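Local coordinates for beta-mannosidase (Trichoderma harzianum, PDB 4CVU), which hydrolyses beta-mannosidic linkages as a fungal glycoside hydrolase of family 2, probably releasing mannose from the ends of its substrates, at residues 752-757 with 803-808; 769-774 with 785-790; 234-239 with 251-256; 244-249 with 348-353. All blocks are in the same frame, centred on the assembly; numbering follows the deposited sequence.

Contact 1: residues 752-757 with 803-808; sequences ELEIWV and IITANI
Leu753 and Ala806 exchange backbone hydrogen bonds across two antiparallel strands, with Leu753 N at 2.7 Å from Ala806 O. Farther along, Ile755 O accepts from two successive amides, Ile803 N at 2.9 Å, nearly along the C=O axis, and Ile804 N at 3.3 Å, on a lone pair in the carbonyl plane. Two residues thus face one, a classic beta bulge.

Apolar contacts gather on the face that carries Leu753, Ile755, Ile804 and Ala806. Ile755 and Ile804 stand side by side and point the same way, Ile755 CD1 lying 3.9 Å from Ile804 CB. In Ile803, CG1 sits between the backbone N and the carbonyl carbon (chi1 61°), and its CD1 meets Val757 CG2 at 3.8 Å.

The other face carries Glu752, Glu754, Thr805 and Asn807. The Glu752 chain bends at chi2 (85°), and its OE1 accepts from Asn807 ND2 at 3.1 Å, carboxylate and amide planes standing 74° apart. Asn807 OD1 accepts from the backbone N of Ser810. There too, Trp756 NE1 donates to Glu754 OE1. With an alanine in place of Glu752, Asn807 ND2 would probably be left without its mate, with the amide held through OD1 alone.

The chemistry implies a two-sided sheet in the mannosidase Ig-like domain, one side aliphatic, the other mixed but largely polar, with Glu752 close to a bound cadmium ion and Glu754 to a sodium ion.

Contact 2: residues 769-774 with 785-790; sequences VSLTWV and AGMTKS
Trp773 is met from two directions by the segment 785-790. Ala785 CB sits over one face of the indole, 4.0 Å from the centroid of the five-membered ring, a CH-pi contact only 14° off the ring normal. Met787 comes to the edge instead: its SD lies 3.4 Å from Trp773 NE1, which donates a weak hydrogen bond to the sulfur, a Met-aromatic contact. The Met787 chain runs extended as far as the sulfur and then bends at chi3 (-73°), which places CE at the same edge, in the plane of the ring. Leu771 approaches this sulfur too, with its CD1 at 4.1 Å from Met787 SD.

Backbone pairing is sparse. Leu771 N reaches Lys789 O at 2.9 Å in an almost straight bond, yet the donor stands 51° above the carbonyl plane. Lys789 O also receives a water at 2.8 Å, and that water is hydrogen-bonded to Thr772 OG1.

Asn784 ties the loop to the strand, its side chain bonding to Leu771 O, Met787 O and Trp773 N. Beyond it, Leu771 and Met787 face strands 752-759 and 799-807 of the opposing sheet, whereas Trp773 rests on Leu822 of strand 821-830 and on the loop residues Leu812 and Ile814.

Contact 3: residues 234-239 with 251-256; sequences DIFRKG and PWVVNA. With NAG (2-acetamido-2-deoxy-beta-D-glucopyranose), chain E.
Arg237 lays its guanidinium over one face of Trp252, with Arg237 NE 3.3 Å from Trp252 CZ2 and the two planes 33° apart. One atom back along the side chain, Arg237 CD sits over the six-membered ring, 4.0 Å from the centroid. The bend at chi2 (-81°) turns the arginine back across the indole, and Arg237 NH1 is held by the carbonyl of Ala250. From another direction Ile235 CG2 meets Trp252 CE3 at 3.6 Å. Phe236 lies beside Val253, whose CB is over the phenyl face; chi1 of 53° turns the ring to that side.

These side chains ride on an antiparallel hairpin of strands 227-237 and 252-261, at one border of a sheet consistent with the immunoglobulin-like domain of family 2 enzymes. In the hairpin, Asp234 with Asn255 and Phe236 with Val253 exchange paired backbone bonds, and Lys238 N adds a single one to Pro251 O.

Farther along the ladder, Asn255 carries an N-linked glycan, its ND2 joined to NAG C1 at 1.5 Å. A water accepts from Asn255 ND2 at 3.0 Å and lies 2.7 Å from Asp234 OD2. Asp234 is fixed by His530 N, Ser531 and Asn476, while Arg473 hydrogen-bonds to the sugar.

Contact 4: residues 244-249 with 348-353; sequences FAPDQT and FRTILF
Gln248 and Thr350 make the one hydrogen bond between these two segments, and it runs from side chain to side chain with no backbone pairing beside it. Gln248 NE2 donates to Thr350 OG1 at 3.1 Å, close to straight (163°), with the hydroxyl oxygen nearly in the plane of the amide. The two groups come from opposite directions, the glutamine folding back at chi2 (-61°) to bring its amide to Thr350, just ahead of strand 351-354. Thr350 uses both of its branches: chi1 of 64° offers OG1 to the glutamine and sets CG2 against Pro246 CG at 3.6 Å.

The loop belongs to the turn between strands 227-237 and 252-261 of the Ig-like domain, whereas strand 351-354 pairs with 374-377 in the sheet leading into the barrel expected of family 2 catalytic domains, so the contact spans that junction. On the barrel side Leu352 turns its two methyls against the loop, CD1 at 3.6 Å from Phe244 N and CD2 at 3.9 Å from Ala245 CB. With an alanine at Gln248, Thr350 OG1 would probably lose its donor and a gap would open beside Thr350. The loop is shaped next to this point by an Asx turn, in which Asp247 OD1 accepts from Thr249 N at 2.9 Å and also from Thr249 OG1. Behind Thr350, its backbone N is held by the side chain of Asn378.

The four contacts fall into two neighbouring pairs, an example of how separate pairings and loop contacts build up larger units. Contacts 1 and 2 have centres about 11 Å apart and share one core: contact 2 is nested inside the loop closed by contact 1, and Ile804 CG1 packs on Leu771 CD1 at 3.6 Å. Contacts 3 and 4, equally close, alternate their segments along the chain and touch, Ile235 CG2 lying 3.5 Å from Phe348 CD2. The pairs come nearest at contacts 1 and 4, centres about 40 Å and nearest atoms about 24 Å apart. Contact 3 carries the glycan; bound sodium and cadmium ions lie about 3 to 4 Å from side chains of contact 1.

Contact 1: residues 752-757 with 803-808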
# COMPACT_ATOMS: atom_id res chain seq x y z
N GLU A 752 -7.60 -48.93 4.53
CA GLU A 752 -7.13 -49.65 3.35
C GLU A 752 -6.45 -48.70 2.35
O GLU A 752 -6.99 -47.64 2.03
CB GLU A 752 -8.33 -50.35 2.69
CG GLU A 752 -7.98 -51.56 1.83
CD GLU A 752 -7.85 -52.85 2.64
OE1 GLU A 752 -8.01 -52.78 3.89
OE2 GLU A 752 -7.60 -53.94 2.05
N LEU A 753 -5.29 -49.10 1.86
CA LEU A 753 -4.60 -48.37 0.79
C LEU A 753 -4.73 -49.13 -0.54
O LEU A 753 -4.60 -50.36 -0.58
CB LEU A 753 -3.12 -48.16 1.15
CG LEU A 753 -2.13 -47.65 0.09
CD1 LEU A 753 -2.42 -46.22 -0.33
CD2 LEU A 753 -0.70 -47.77 0.61
N GLU A 754 -5.04 -48.38 -1.61
CA GLU A 754 -5.00 -48.89 -2.99
C GLU A 754 -4.14 -47.98 -3.81
O GLU A 754 -4.19 -46.77 -3.63
CB GLU A 754 -6.38 -48.94 -3.61
CG GLU A 754 -7.35 -49.85 -2.86
CD GLU A 754 -8.71 -49.96 -3.52
OE1 GLU A 754 -8.99 -49.23 -4.49
OE2 GLU A 754 -9.53 -50.79 -3.07
N ILE A 755 -3.31 -48.55 -4.69
CA ILE A 755 -2.58 -47.77 -5.68
C ILE A 755 -2.99 -48.22 -7.07
O ILE A 755 -2.96 -49.41 -7.41
CB ILE A 755 -1.06 -47.88 -5.51
CG1 ILE A 755 -0.69 -47.39 -4.11
CG2 ILE A 755 -0.37 -46.99 -6.55
CD1 ILE A 755 0.59 -47.95 -3.60
N TRP A 756 -3.40 -47.25 -7.88
CA TRP A 756 -3.82 -47.48 -9.25
C TRP A 756 -2.93 -46.71 -10.18
O TRP A 756 -2.48 -45.60 -9.83
CB TRP A 756 -5.24 -46.97 -9.44
CG TRP A 756 -6.28 -47.69 -8.66
CD1 TRP A 756 -6.45 -47.67 -7.32
CD2 TRP A 756 -7.32 -48.50 -9.19
NE1 TRP A 756 -7.55 -48.43 -6.97
CE2 TRP A 756 -8.10 -48.94 -8.11
CE3 TRP A 756 -7.69 -48.85 -10.49
CZ2 TRP A 756 -9.23 -49.75 -8.28
CZ3 TRP A 756 -8.80 -49.67 -10.66
CH2 TRP A 756 -9.56 -50.12 -9.56
N VAL A 757 -2.70 -47.28 -11.36
CA VAL A 757 -2.00 -46.58 -12.43
C VAL A 757 -3.01 -46.21 -13.54
O VAL A 757 -3.77 -47.08 -14.03
CB VAL A 757 -0.86 -47.42 -13.02
CG1 VAL A 757 -0.29 -46.76 -14.27
CG2 VAL A 757 0.25 -47.64 -11.99
N ILE A 803 -2.80 -51.84 -8.96
CA ILE A 803 -1.49 -52.50 -8.81
C ILE A 803 -1.15 -52.91 -7.37
O ILE A 803 -0.33 -53.78 -7.17
CB ILE A 803 -0.33 -51.66 -9.40
CG1 ILE A 803 -0.18 -50.31 -8.70
CG2 ILE A 803 -0.52 -51.46 -10.88
CD1 ILE A 803 1.20 -49.68 -8.92
N ILE A 804 -1.76 -52.27 -6.38
CA ILE A 804 -1.52 -52.58 -4.97
C ILE A 804 -2.82 -52.48 -4.19
O ILE A 804 -3.61 -51.56 -4.39
CB ILE A 804 -0.50 -51.60 -4.33
CG1 ILE A 804 0.94 -51.82 -4.84
CG2 ILE A 804 -0.53 -51.71 -2.81
CD1 ILE A 804 1.58 -53.14 -4.42
N THR A 805 -3.04 -53.42 -3.30
CA THR A 805 -4.01 -53.24 -2.24
C THR A 805 -3.39 -53.69 -0.93
O THR A 805 -2.70 -54.71 -0.90
CB THR A 805 -5.33 -53.98 -2.51
OG1 THR A 805 -6.32 -53.53 -1.59
CG2 THR A 805 -5.17 -55.49 -2.40
N ALA A 806 -3.62 -52.93 0.14
CA ALA A 806 -3.05 -53.24 1.46
C ALA A 806 -3.83 -52.64 2.61
O ALA A 806 -4.08 -51.43 2.64
CB ALA A 806 -1.63 -52.74 1.51
N ASN A 807 -4.20 -53.48 3.57
CA ASN A 807 -4.69 -52.99 4.85
C ASN A 807 -3.48 -52.54 5.64
O ASN A 807 -2.54 -53.32 5.84
CB ASN A 807 -5.49 -54.06 5.59
CG ASN A 807 -6.11 -53.56 6.89
OD1 ASN A 807 -5.43 -53.37 7.89
ND2 ASN A 807 -7.42 -53.36 6.88
N ILE A 808 -3.48 -51.30 6.08
CA ILE A 808 -2.32 -50.73 6.76
C ILE A 808 -1.96 -51.47 8.07
O ILE A 808 -0.79 -51.64 8.36
CB ILE A 808 -2.51 -49.22 7.04
CG1 ILE A 808 -2.80 -48.46 5.75
CG2 ILE A 808 -1.30 -48.63 7.75
CD1 ILE A 808 -1.69 -48.48 4.73

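Contact 2: residues 769-774 with 785-790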
# COMPACT_ATOMS: atom_id res chain seq x y z
N VAL A 769 6.44 -49.29 -11.05
CA VAL A 769 6.37 -48.32 -9.98
C VAL A 769 7.20 -48.82 -8.81
O VAL A 769 7.00 -49.93 -8.32
CB VAL A 769 4.91 -48.10 -9.54
CG1 VAL A 769 4.84 -47.14 -8.36
CG2 VAL A 769 4.11 -47.57 -10.71
N SER A 770 8.13 -47.99 -8.35
CA SER A 770 8.90 -48.31 -7.16
C SER A 770 8.16 -47.77 -5.94
O SER A 770 7.61 -46.68 -5.99
CB SER A 770 10.33 -47.76 -7.23
OG SER A 770 10.34 -46.36 -7.45
N LEU A 771 8.13 -48.57 -4.88
CA LEU A 771 7.36 -48.28 -3.67
C LEU A 771 8.28 -48.41 -2.46
O LEU A 771 8.56 -49.53 -2.01
CB LEU A 771 6.21 -49.27 -3.55
CG LEU A 771 5.25 -49.27 -4.76
CD1 LEU A 771 4.31 -50.46 -4.72
CD2 LEU A 771 4.48 -47.96 -4.83
N THR A 772 8.76 -47.27 -1.96
CA THR A 772 9.77 -47.22 -0.93
C THR A 772 9.26 -46.62 0.38
O THR A 772 9.02 -45.42 0.45
CB THR A 772 10.98 -46.37 -1.38
OG1 THR A 772 11.43 -46.84 -2.65
CG2 THR A 772 12.14 -46.44 -0.35
N TRP A 773 9.16 -47.45 1.42
CA TRP A 773 8.73 -47.00 2.74
C TRP A 773 9.95 -46.58 3.59
O TRP A 773 10.84 -47.40 3.84
CB TRP A 773 7.97 -48.09 3.47
CG TRP A 773 6.57 -48.34 3.02
CD1 TRP A 773 6.13 -49.31 2.16
CD2 TRP A 773 5.40 -47.63 3.45
NE1 TRP A 773 4.77 -49.23 2.01
CE2 TRP A 773 4.29 -48.22 2.81
CE3 TRP A 773 5.18 -46.55 4.32
CZ2 TRP A 773 2.97 -47.75 3.00
CZ3 TRP A 773 3.86 -46.09 4.50
CH2 TRP A 773 2.79 -46.71 3.85
N VAL A 774 9.97 -45.32 4.02
CA VAL A 774 10.98 -44.83 4.95
C VAL A 774 10.31 -44.15 6.15
O VAL A 774 9.14 -43.80 6.07
CB VAL A 774 11.95 -43.85 4.27
CG1 VAL A 774 12.62 -44.54 3.09
CG2 VAL A 774 11.23 -42.60 3.82
N ALA A 785 7.98 -52.30 5.12
CA ALA A 785 6.69 -52.39 5.80
C ALA A 785 5.80 -53.54 5.31
O ALA A 785 4.59 -53.48 5.49
CB ALA A 785 5.94 -51.08 5.69
N GLY A 786 6.41 -54.57 4.74
CA GLY A 786 5.68 -55.74 4.22
C GLY A 786 5.17 -55.55 2.80
O GLY A 786 4.41 -56.37 2.31
N MET A 787 5.59 -54.48 2.14
CA MET A 787 5.13 -54.17 0.78
C MET A 787 6.26 -54.40 -0.22
O MET A 787 7.43 -54.15 0.09
CB MET A 787 4.63 -52.73 0.69
CG MET A 787 4.06 -52.34 -0.68
SD MET A 787 3.32 -50.68 -0.76
CE MET A 787 1.81 -50.95 0.17
N THR A 788 5.92 -54.87 -1.40
CA THR A 788 6.89 -55.05 -2.47
C THR A 788 7.62 -53.73 -2.76
O THR A 788 7.01 -52.66 -2.72
CB THR A 788 6.22 -55.58 -3.75
OG1 THR A 788 7.22 -55.91 -4.70
CG2 THR A 788 5.27 -54.53 -4.37
N LYS A 789 8.91 -53.82 -3.06
CA LYS A 789 9.73 -52.65 -3.37
C LYS A 789 9.42 -52.10 -4.75
O LYS A 789 9.72 -50.96 -5.03
CB LYS A 789 11.22 -52.99 -3.33
CG LYS A 789 11.81 -53.12 -1.94
CD LYS A 789 13.23 -53.67 -1.99
CE LYS A 789 14.14 -52.96 -0.99
NZ LYS A 789 15.53 -53.50 -1.01
N SER A 790 8.86 -52.95 -5.61
CA SER A 790 8.63 -52.60 -6.99
C SER A 790 7.58 -53.50 -7.59
O SER A 790 7.43 -54.66 -7.17
CB SER A 790 9.93 -52.74 -7.77
OG SER A 790 9.70 -52.53 -9.14
O HOH W 1 11.46 -49.58 -3.38

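Contact 3: residues 234-239 with 251-256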
# COMPACT_ATOMS: atom_id res chain seq x y z
N ASP A 234 -16.37 -21.99 -42.15
CA ASP A 234 -16.85 -23.24 -41.54
C ASP A 234 -16.21 -24.37 -42.34
O ASP A 234 -16.55 -24.58 -43.51
CB ASP A 234 -18.37 -23.32 -41.58
CG ASP A 234 -18.94 -24.38 -40.64
OD1 ASP A 234 -18.24 -24.88 -39.72
OD2 ASP A 234 -20.12 -24.71 -40.82
N ILE A 235 -15.23 -25.02 -41.73
CA ILE A 235 -14.59 -26.17 -42.32
C ILE A 235 -15.10 -27.40 -41.60
O ILE A 235 -14.93 -27.54 -40.37
CB ILE A 235 -13.07 -26.09 -42.22
CG1 ILE A 235 -12.58 -24.85 -42.96
CG2 ILE A 235 -12.48 -27.33 -42.84
CD1 ILE A 235 -11.10 -24.60 -42.84
N PHE A 236 -15.77 -28.26 -42.34
CA PHE A 236 -16.40 -29.46 -41.79
C PHE A 236 -16.27 -30.63 -42.77
O PHE A 236 -15.85 -30.44 -43.91
CB PHE A 236 -17.88 -29.20 -41.45
CG PHE A 236 -18.67 -28.64 -42.59
CD1 PHE A 236 -18.58 -27.29 -42.94
CD2 PHE A 236 -19.52 -29.46 -43.32
CE1 PHE A 236 -19.31 -26.79 -43.98
CE2 PHE A 236 -20.25 -28.96 -44.38
CZ PHE A 236 -20.14 -27.62 -44.71
N ARG A 237 -16.60 -31.83 -42.31
CA ARG A 237 -16.63 -33.00 -43.18
C ARG A 237 -17.95 -32.99 -43.92
O ARG A 237 -18.99 -32.60 -43.37
CB ARG A 237 -16.49 -34.30 -42.36
CG ARG A 237 -15.14 -34.49 -41.66
CD ARG A 237 -14.08 -35.02 -42.61
NE ARG A 237 -12.79 -35.25 -41.97
CZ ARG A 237 -11.75 -35.85 -42.55
NH1 ARG A 237 -11.84 -36.32 -43.79
NH2 ARG A 237 -10.60 -36.01 -41.88
N LYS A 238 -17.92 -33.44 -45.16
CA LYS A 238 -19.13 -33.45 -45.94
C LYS A 238 -20.19 -34.33 -45.24
O LYS A 238 -19.90 -35.42 -44.76
CB LYS A 238 -18.85 -33.95 -47.35
CG LYS A 238 -19.96 -33.62 -48.32
CD LYS A 238 -19.45 -33.50 -49.75
CE LYS A 238 -20.61 -33.14 -50.68
NZ LYS A 238 -21.31 -31.90 -50.20
N GLY A 239 -21.41 -33.82 -45.16
CA GLY A 239 -22.51 -34.52 -44.47
C GLY A 239 -22.58 -34.27 -42.95
O GLY A 239 -23.46 -34.79 -42.29
N PRO A 251 -14.76 -36.01 -47.78
CA PRO A 251 -14.07 -34.78 -48.17
C PRO A 251 -14.37 -33.56 -47.26
O PRO A 251 -15.42 -33.50 -46.62
CB PRO A 251 -14.55 -34.51 -49.61
CG PRO A 251 -15.77 -35.35 -49.79
CD PRO A 251 -15.67 -36.50 -48.84
N TRP A 252 -13.44 -32.62 -47.23
CA TRP A 252 -13.63 -31.38 -46.46
C TRP A 252 -14.46 -30.40 -47.27
O TRP A 252 -14.28 -30.30 -48.48
CB TRP A 252 -12.28 -30.75 -46.11
CG TRP A 252 -11.53 -31.50 -45.08
CD1 TRP A 252 -10.44 -32.31 -45.27
CD2 TRP A 252 -11.79 -31.52 -43.68
NE1 TRP A 252 -10.01 -32.83 -44.07
CE2 TRP A 252 -10.84 -32.36 -43.08
CE3 TRP A 252 -12.76 -30.90 -42.87
CZ2 TRP A 252 -10.81 -32.60 -41.70
CZ3 TRP A 252 -12.73 -31.15 -41.50
CH2 TRP A 252 -11.77 -31.99 -40.93
N VAL A 253 -15.41 -29.72 -46.64
CA VAL A 253 -16.09 -28.60 -47.26
C VAL A 253 -15.62 -27.35 -46.54
O VAL A 253 -15.66 -27.30 -45.30
CB VAL A 253 -17.62 -28.70 -47.17
CG1 VAL A 253 -18.27 -27.51 -47.88
CG2 VAL A 253 -18.12 -30.00 -47.76
N VAL A 254 -15.12 -26.38 -47.30
CA VAL A 254 -14.77 -25.06 -46.81
C VAL A 254 -15.86 -24.08 -47.24
O VAL A 254 -16.02 -23.83 -48.42
CB VAL A 254 -13.43 -24.61 -47.38
CG1 VAL A 254 -13.07 -23.20 -46.89
CG2 VAL A 254 -12.33 -25.61 -47.02
N ASN A 255 -16.61 -23.55 -46.28
CA ASN A 255 -17.66 -22.59 -46.54
C ASN A 255 -17.25 -21.21 -46.04
O ASN A 255 -16.80 -21.08 -44.92
CB ASN A 255 -18.93 -23.04 -45.84
CG ASN A 255 -20.17 -22.27 -46.29
OD1 ASN A 255 -20.19 -21.65 -47.35
ND2 ASN A 255 -21.20 -22.33 -45.46
N ALA A 256 -17.40 -20.19 -46.87
CA ALA A 256 -16.95 -18.85 -46.54
C ALA A 256 -18.08 -17.88 -46.74
O ALA A 256 -18.56 -17.73 -47.84
CB ALA A 256 -15.77 -18.46 -47.40
C1 NAG E . -22.47 -21.65 -45.66
C2 NAG E . -23.64 -22.59 -45.94
C3 NAG E . -24.91 -21.77 -46.11
C4 NAG E . -25.15 -20.91 -44.86
C5 NAG E . -23.89 -20.10 -44.56
C6 NAG E . -23.92 -19.31 -43.25
C7 NAG E . -23.08 -24.68 -47.08
C8 NAG E . -22.77 -25.35 -48.39
N2 NAG E . -23.33 -23.38 -47.12
O3 NAG E . -25.97 -22.67 -46.30
O4 NAG E . -26.23 -20.02 -45.08
O5 NAG E . -22.77 -20.93 -44.49
O6 NAG E . -22.77 -18.48 -43.23
O7 NAG E . -23.10 -25.34 -46.05
O HOH W 2 -21.62 -23.29 -42.62

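Contact 4: residues 244-249 with 348-353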
# COMPACT_ATOMS: atom_id res chain seq x y z
N PHE A 244 -23.29 -34.65 -33.87
CA PHE A 244 -23.21 -36.02 -34.38
C PHE A 244 -21.80 -36.28 -34.94
O PHE A 244 -21.17 -35.38 -35.55
CB PHE A 244 -24.27 -36.26 -35.47
CG PHE A 244 -25.68 -36.28 -34.95
CD1 PHE A 244 -26.39 -35.12 -34.85
CD2 PHE A 244 -26.27 -37.46 -34.55
CE1 PHE A 244 -27.69 -35.11 -34.36
CE2 PHE A 244 -27.56 -37.47 -34.06
CZ PHE A 244 -28.28 -36.30 -33.95
N ALA A 245 -21.28 -37.47 -34.67
CA ALA A 245 -19.93 -37.83 -35.08
C ALA A 245 -19.83 -37.82 -36.61
O ALA A 245 -20.61 -38.49 -37.26
CB ALA A 245 -19.59 -39.21 -34.57
N PRO A 246 -18.92 -37.00 -37.19
CA PRO A 246 -18.83 -36.97 -38.64
C PRO A 246 -18.09 -38.18 -39.24
O PRO A 246 -17.50 -38.99 -38.52
CB PRO A 246 -18.06 -35.67 -38.91
CG PRO A 246 -17.28 -35.40 -37.67
CD PRO A 246 -18.13 -35.93 -36.55
N ASP A 247 -18.16 -38.28 -40.56
CA ASP A 247 -17.44 -39.33 -41.32
C ASP A 247 -16.01 -38.86 -41.57
O ASP A 247 -15.80 -37.87 -42.30
CB ASP A 247 -18.17 -39.57 -42.64
CG ASP A 247 -17.42 -40.49 -43.59
OD1 ASP A 247 -16.45 -41.16 -43.21
OD2 ASP A 247 -17.85 -40.55 -44.74
N GLN A 248 -15.06 -39.56 -40.97
CA GLN A 248 -13.65 -39.18 -41.03
C GLN A 248 -13.00 -39.46 -42.40
O GLN A 248 -11.90 -38.96 -42.68
CB GLN A 248 -12.84 -39.89 -39.94
CG GLN A 248 -13.28 -39.55 -38.49
CD GLN A 248 -13.14 -38.08 -38.15
OE1 GLN A 248 -12.18 -37.41 -38.55
NE2 GLN A 248 -14.11 -37.56 -37.42
N THR A 249 -13.68 -40.24 -43.25
CA THR A 249 -13.17 -40.59 -44.58
C THR A 249 -13.68 -39.64 -45.68
O THR A 249 -13.26 -39.73 -46.81
CB THR A 249 -13.56 -42.04 -45.00
OG1 THR A 249 -14.94 -42.07 -45.34
CG2 THR A 249 -13.30 -43.06 -43.90
N PHE A 348 -8.00 -27.73 -40.13
CA PHE A 348 -8.82 -28.84 -40.57
C PHE A 348 -8.87 -29.85 -39.46
O PHE A 348 -7.89 -30.54 -39.20
CB PHE A 348 -8.25 -29.47 -41.85
CG PHE A 348 -8.40 -28.60 -43.06
CD1 PHE A 348 -7.48 -27.61 -43.34
CD2 PHE A 348 -9.49 -28.77 -43.92
CE1 PHE A 348 -7.63 -26.81 -44.46
CE2 PHE A 348 -9.66 -27.97 -45.02
CZ PHE A 348 -8.73 -26.99 -45.30
N ARG A 349 -10.01 -29.88 -38.78
CA ARG A 349 -10.29 -30.90 -37.78
C ARG A 349 -11.76 -30.96 -37.45
O ARG A 349 -12.52 -30.04 -37.74
CB ARG A 349 -9.47 -30.69 -36.48
CG ARG A 349 -9.41 -29.26 -35.96
CD ARG A 349 -10.59 -28.88 -35.08
NE ARG A 349 -11.66 -28.33 -35.88
CZ ARG A 349 -12.54 -27.43 -35.44
NH1 ARG A 349 -12.46 -26.95 -34.21
NH2 ARG A 349 -13.49 -27.00 -36.26
N THR A 350 -12.16 -32.08 -36.87
CA THR A 350 -13.51 -32.24 -36.35
C THR A 350 -13.41 -32.26 -34.85
O THR A 350 -12.50 -32.88 -34.29
CB THR A 350 -14.19 -33.53 -36.84
OG1 THR A 350 -13.50 -34.67 -36.35
CG2 THR A 350 -14.27 -33.55 -38.38
N ILE A 351 -14.31 -31.53 -34.19
CA ILE A 351 -14.45 -31.61 -32.75
C ILE A 351 -15.90 -31.82 -32.39
O ILE A 351 -16.75 -30.99 -32.71
CB ILE A 351 -13.83 -30.39 -32.03
CG1 ILE A 351 -13.90 -30.56 -30.48
CG2 ILE A 351 -14.48 -29.09 -32.47
CD1 ILE A 351 -12.99 -31.62 -29.94
N LEU A 352 -16.18 -32.96 -31.76
CA LEU A 352 -17.51 -33.35 -31.36
C LEU A 352 -17.67 -33.23 -29.85
O LEU A 352 -16.79 -33.71 -29.10
CB LEU A 352 -17.73 -34.82 -31.72
CG LEU A 352 -19.07 -35.43 -31.28
CD1 LEU A 352 -20.22 -34.81 -32.05
CD2 LEU A 352 -19.03 -36.93 -31.50
N PHE A 353 -18.75 -32.60 -29.41
CA PHE A 353 -19.21 -32.73 -28.04
C PHE A 353 -20.35 -33.74 -28.06
O PHE A 353 -21.38 -33.49 -28.67
CB PHE A 353 -19.66 -31.41 -27.42
CG PHE A 353 -20.43 -31.59 -26.13
CD1 PHE A 353 -19.84 -32.19 -25.02
CD2 PHE A 353 -21.75 -31.17 -26.02
CE1 PHE A 353 -20.56 -32.38 -23.83
CE2 PHE A 353 -22.48 -31.37 -24.84
CZ PHE A 353 -21.88 -31.95 -23.75